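PDB 7CMA: A151R from African swine fever virus Georgia 2007/1, which is a non-structural viral protein that binds a zinc ion; its exact function is not settled, though a redox role has been inferred. Local coordinates for residues K115-K118 with N122-T125; P97-Y102 with Y108-N113. All blocks are in the same frame, centred on the assembly; numbering follows the deposited sequence.

Contact 1 of 2, residues K115-K118 with N122-T125. With ZN (zinc ion), chain C.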
loop_
_atom_site.group_PDB
_atom_site.type_symbol
_atom_site.label_atom_id
_atom_site.label_comp_id
_atom_site.label_asym_id
_atom_site.label_seq_id
_atom_site.Cartn_x
_atom_site.Cartn_y
_atom_site.Cartn_z
ATOM N N LYS A 115 -27.546 8.470 2.753
ATOM C CA LYS A 115 -28.567 9.291 3.436
ATOM C C LYS A 115 -29.000 8.565 4.707
ATOM O O LYS A 115 -30.063 7.925 4.694
ATOM C CB LYS A 115 -29.730 9.655 2.511
ATOM C CG LYS A 115 -30.057 8.671 1.398
ATOM C CD LYS A 115 -31.494 8.810 0.945
ATOM C CE LYS A 115 -32.371 9.477 1.984
ATOM N NZ LYS A 115 -32.827 10.819 1.552
ATOM N N CYS A 116 -28.184 8.657 5.753
ATOM C CA CYS A 116 -28.493 7.991 7.039
ATOM C C CYS A 116 -29.623 8.757 7.734
ATOM O O CYS A 116 -30.451 8.108 8.378
ATOM C CB CYS A 116 -27.241 8.021 7.907
ATOM S SG CYS A 116 -26.013 6.758 7.493
ATOM N N ILE A 117 -29.664 10.079 7.573
ATOM C CA ILE A 117 -30.643 10.923 8.307
ATOM C C ILE A 117 -31.650 11.577 7.351
ATOM O O ILE A 117 -31.233 12.069 6.307
ATOM C CB ILE A 117 -29.889 11.981 9.132
ATOM C CG1 ILE A 117 -28.782 11.366 9.991
ATOM C CG2 ILE A 117 -30.847 12.819 9.958
ATOM C CD1 ILE A 117 -29.257 10.311 10.959
ATOM N N LYS A 118 -32.932 11.595 7.720
ATOM C CA LYS A 118 -34.008 12.240 6.917
ATOM C C LYS A 118 -34.267 13.655 7.458
ATOM O O LYS A 118 -33.873 13.923 8.606
ATOM C CB LYS A 118 -35.274 11.377 6.934
ATOM C CG LYS A 118 -35.954 11.237 8.290
ATOM C CD LYS A 118 -37.469 11.321 8.219
ATOM C CE LYS A 118 -38.060 12.302 9.210
ATOM N NZ LYS A 118 -39.137 13.117 8.600
ATOM N N ASN A 122 -32.480 20.185 8.099
ATOM C CA ASN A 122 -33.273 21.001 9.059
ATOM C C ASN A 122 -33.063 20.469 10.482
ATOM O O ASN A 122 -33.186 21.268 11.426
ATOM C CB ASN A 122 -34.755 21.033 8.681
ATOM C CG ASN A 122 -35.023 21.881 7.454
ATOM O OD1 ASN A 122 -35.005 23.108 7.526
ATOM N ND2 ASN A 122 -35.234 21.235 6.319
ATOM N N VAL A 123 -32.666 19.200 10.615
ATOM C CA VAL A 123 -32.498 18.525 11.939
ATOM C C VAL A 123 -31.014 18.561 12.344
ATOM O O VAL A 123 -30.728 18.301 13.529
ATOM C CB VAL A 123 -33.048 17.085 11.906
ATOM C CG1 VAL A 123 -32.019 16.089 11.391
ATOM C CG2 VAL A 123 -33.578 16.655 13.266
ATOM N N SER A 124 -30.139 19.022 11.441
ATOM C CA SER A 124 -28.661 19.032 11.627
ATOM C C SER A 124 -28.231 20.317 12.346
ATOM O O SER A 124 -29.027 21.270 12.372
ATOM C CB SER A 124 -27.951 18.888 10.303
ATOM O OG SER A 124 -28.115 20.051 9.507
ATOM N N THR A 125 -26.981 20.358 12.822
ATOM C CA THR A 125 -26.364 21.556 13.454
ATOM C C THR A 125 -25.051 21.890 12.739
ATOM O O THR A 125 -24.269 20.957 12.477
ATOM C CB THR A 125 -26.145 21.324 14.954
ATOM O OG1 THR A 125 -27.411 20.980 15.513
ATOM C CG2 THR A 125 -25.569 22.527 15.667
HETATM ZN ZN ZN C . -24.480 7.821 8.778
#
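I117 and V123 meet where the loop carrying C116, one of three cysteines and a histidine that bind a zinc ion, turns into helix 120-123. The touch is methyl to methyl: CG2 of I117 lies 3.8 Å from CG1 of V123, and the two side chains cross at about a right angle, so they share a single point and not a long flank. The torsions explain the meeting. In I117 the CG2 branch stands opposite the backbone N and reaches toward the helix end, while CG1 (chi1 -51°) turns back beside that N. V123 holds CG1 between its own backbone N and carbonyl carbon (chi1 86°), which aims this methyl at the loop. No hydrogen bond joins the two segments. Y102 of strand 99-104 touches both I117 and V123, so the pair lies against that strand, and the I117 end is buried whereas V123 is exposed. One residue before I117, C116 faces another way and gives SG to the zinc ion at 2.3 Å; H109, C139 and C142 complete the site. The I117 carbonyl accepts a hydrogen bond from N111, which ties the loop next to its metal ligand. On the helix side, the same V123 methyl also comes near the backbone of the loop, with CG1 4.0 Å from the carbonyl O of K118.

Contact 2 of 2, residues P97-Y102 with Y108-N113. With ZN (zinc ion), chain C.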
loop_
_atom_site.group_PDB
_atom_site.type_symbol
_atom_site.label_atom_id
_atom_site.label_comp_id
_atom_site.label_asym_id
_atom_site.label_seq_id
_atom_site.Cartn_x
_atom_site.Cartn_y
_atom_site.Cartn_z
ATOM N N PRO A 97 -15.206 25.934 6.803
ATOM C CA PRO A 97 -14.952 25.364 8.124
ATOM C C PRO A 97 -16.189 24.677 8.724
ATOM O O PRO A 97 -16.023 23.807 9.569
ATOM C CB PRO A 97 -14.546 26.574 8.981
ATOM C CG PRO A 97 -14.035 27.587 7.976
ATOM C CD PRO A 97 -14.873 27.363 6.735
ATOM N N ARG A 98 -17.388 25.092 8.302
ATOM C CA ARG A 98 -18.661 24.653 8.939
ATOM C C ARG A 98 -19.180 23.394 8.233
ATOM O O ARG A 98 -19.132 23.344 6.992
ATOM C CB ARG A 98 -19.689 25.789 8.923
ATOM C CG ARG A 98 -19.638 26.685 10.153
ATOM C CD ARG A 98 -18.783 27.920 9.940
ATOM N NE ARG A 98 -19.495 28.964 9.212
ATOM C CZ ARG A 98 -18.912 29.915 8.487
ATOM N NH1 ARG A 98 -19.652 30.813 7.859
ATOM N NH2 ARG A 98 -17.595 29.960 8.384
ATOM N N THR A 99 -19.548 22.375 9.015
ATOM C CA THR A 99 -20.168 21.118 8.519
ATOM C C THR A 99 -21.470 20.870 9.285
ATOM O O THR A 99 -21.473 21.032 10.517
ATOM C CB THR A 99 -19.204 19.931 8.645
ATOM O OG1 THR A 99 -17.995 20.267 7.971
ATOM C CG2 THR A 99 -19.748 18.647 8.061
ATOM N N GLN A 100 -22.535 20.529 8.566
ATOM C CA GLN A 100 -23.831 20.126 9.159
ATOM C C GLN A 100 -23.715 18.680 9.651
ATOM O O GLN A 100 -23.246 17.830 8.872
ATOM C CB GLN A 100 -24.950 20.299 8.130
ATOM C CG GLN A 100 -25.064 21.721 7.594
ATOM C CD GLN A 100 -25.737 22.655 8.571
ATOM O OE1 GLN A 100 -26.454 22.230 9.476
ATOM N NE2 GLN A 100 -25.548 23.947 8.362
ATOM N N ILE A 101 -23.921 18.465 10.951
ATOM C CA ILE A 101 -23.772 17.132 11.604
ATOM C C ILE A 101 -25.022 16.848 12.440
ATOM O O ILE A 101 -25.709 17.810 12.825
ATOM C CB ILE A 101 -22.487 17.073 12.456
ATOM C CG1 ILE A 101 -22.589 17.941 13.713
ATOM C CG2 ILE A 101 -21.275 17.439 11.618
ATOM C CD1 ILE A 101 -21.741 17.442 14.868
ATOM N N TYR A 102 -25.352 15.569 12.605
ATOM C CA TYR A 102 -26.510 15.109 13.407
ATOM C C TYR A 102 -26.114 13.844 14.165
ATOM O O TYR A 102 -25.515 12.936 13.547
ATOM C CB TYR A 102 -27.723 14.861 12.505
ATOM C CG TYR A 102 -28.973 14.450 13.240
ATOM C CD1 TYR A 102 -29.633 15.334 14.076
ATOM C CD2 TYR A 102 -29.450 13.154 13.163
ATOM C CE1 TYR A 102 -30.770 14.958 14.774
ATOM C CE2 TYR A 102 -30.583 12.759 13.857
ATOM C CZ TYR A 102 -31.252 13.666 14.657
ATOM O OH TYR A 102 -32.373 13.279 15.337
ATOM N N TYR A 108 -22.096 10.001 14.828
ATOM C CA TYR A 108 -22.295 11.360 14.260
ATOM C C TYR A 108 -22.320 11.247 12.727
ATOM O O TYR A 108 -21.576 10.408 12.192
ATOM C CB TYR A 108 -21.204 12.307 14.769
ATOM C CG TYR A 108 -21.305 12.645 16.237
ATOM C CD1 TYR A 108 -20.877 11.753 17.209
ATOM C CD2 TYR A 108 -21.890 13.826 16.660
ATOM C CE1 TYR A 108 -21.021 12.030 18.560
ATOM C CE2 TYR A 108 -22.013 14.132 18.006
ATOM C CZ TYR A 108 -21.561 13.237 18.962
ATOM O OH TYR A 108 -21.726 13.505 20.292
ATOM N N HIS A 109 -23.253 11.964 12.103
ATOM C CA HIS A 109 -23.504 11.762 10.656
ATOM C C HIS A 109 -23.346 13.024 9.823
ATOM O O HIS A 109 -23.686 14.102 10.315
ATOM C CB HIS A 109 -24.931 11.227 10.449
ATOM C CG HIS A 109 -25.283 10.002 11.222
ATOM N ND1 HIS A 109 -25.245 8.746 10.661
ATOM C CD2 HIS A 109 -25.714 9.836 12.489
ATOM C CE1 HIS A 109 -25.617 7.856 11.556
ATOM N NE2 HIS A 109 -25.907 8.499 12.683
ATOM N N THR A 110 -22.852 12.861 8.605
ATOM C CA THR A 110 -22.739 13.975 7.627
ATOM C C THR A 110 -23.778 13.779 6.515
ATOM O O THR A 110 -24.058 14.763 5.797
ATOM C CB THR A 110 -21.321 14.051 7.044
ATOM O OG1 THR A 110 -20.989 12.742 6.586
ATOM C CG2 THR A 110 -20.288 14.521 8.046
ATOM N N ASN A 111 -24.159 12.527 6.258
ATOM C CA ASN A 111 -25.068 12.134 5.146
ATOM C C ASN A 111 -24.344 12.314 3.803
ATOM O O ASN A 111 -25.035 12.515 2.798
ATOM C CB ASN A 111 -26.372 12.942 5.170
ATOM C CG ASN A 111 -27.530 12.184 5.785
ATOM O OD1 ASN A 111 -27.344 11.443 6.744
ATOM N ND2 ASN A 111 -28.724 12.353 5.235
ATOM N N TYR A 112 -23.003 12.338 3.807
ATOM C CA TYR A 112 -22.188 12.561 2.579
ATOM C C TYR A 112 -22.318 11.353 1.643
ATOM O O TYR A 112 -22.624 11.565 0.467
ATOM C CB TYR A 112 -20.718 12.830 2.920
ATOM C CG TYR A 112 -20.418 14.240 3.372
ATOM C CD1 TYR A 112 -21.241 15.297 3.024
ATOM C CD2 TYR A 112 -19.325 14.512 4.182
ATOM C CE1 TYR A 112 -20.987 16.586 3.463
ATOM C CE2 TYR A 112 -19.036 15.802 4.596
ATOM C CZ TYR A 112 -19.877 16.840 4.248
ATOM O OH TYR A 112 -19.611 18.106 4.675
ATOM N N ASN A 113 -21.984 10.148 2.124
ATOM C CA ASN A 113 -21.828 8.945 1.258
ATOM C C ASN A 113 -23.051 8.029 1.395
ATOM O O ASN A 113 -23.039 6.956 0.783
ATOM C CB ASN A 113 -20.551 8.163 1.571
ATOM C CG ASN A 113 -19.314 9.034 1.597
ATOM O OD1 ASN A 113 -18.520 8.955 2.529
ATOM N ND2 ASN A 113 -19.167 9.895 0.604
HETATM ZN ZN ZN C . -24.480 7.821 8.778
#
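The beta hairpin of strands 99-104 and 107-109 pairs antiparallel here and delivers the one histidine of a zinc site otherwise made of three cysteines. Y102 and H109 form a hydrogen-bonded pair: Y102 N donates to H109 O at 3.2 Å, and H109 N to Y102 O at 2.9 Å. H109 O also has the CA-H of I101 close by, I101 CA lying 3.3 Å away, beside the N-H bond from Y102. The imidazole is turned by chi1 -54°, with CG beside its backbone N, and its CD2 edge meets Y102 O in the plane of the ring at 3.3 Å. ND1 then points to the zinc ion, 2.2 Å away, while NE2 is bonded to the E104 carbonyl. Beside the pair, I101 places CD1 4.0 Å from CD2 of the Y108 ring, reached obliquely. Past T110 the chains part, and T99 turns its methyl CG2, opposite the backbone N, toward the Y112 hydroxyl, with CG2 3.4 Å from OH, and more distantly toward the T110 methyl. The CB of T110 sits over one face of the Y112 ring, offset toward its rim, and T110 OG1 is hydrogen-bonded to T143. With ND1 on the metal and NE2 held by a backbone carbonyl, both imidazole nitrogens are engaged, which fixes the rotation of the ring; the E104 bond implies a proton on NE2, and the carbonyl would probably strengthen ND1 as a donor to zinc.

Each contact contains one ligand of the same zinc ion, C116 in contact 1 and H109 in contact 2, and their centres lie about 8 Å apart. Contact 2 is the more extensive, burying 318 Å² against 69 Å², and four of its eight touching residues are buried; contact 1 has one buried residue of three and lies farther from the centre of the chain. Their chemistry follows: backbone hydrogen bonds build the hairpin, whereas one apolar touch joins loop to helix end. A probable hydrogen bond from S124 OG to Q100 OE1, 2.7 Å long, ties 122-125 to strand 99-104, while N111, in the loop after the hairpin, bonds 115-118.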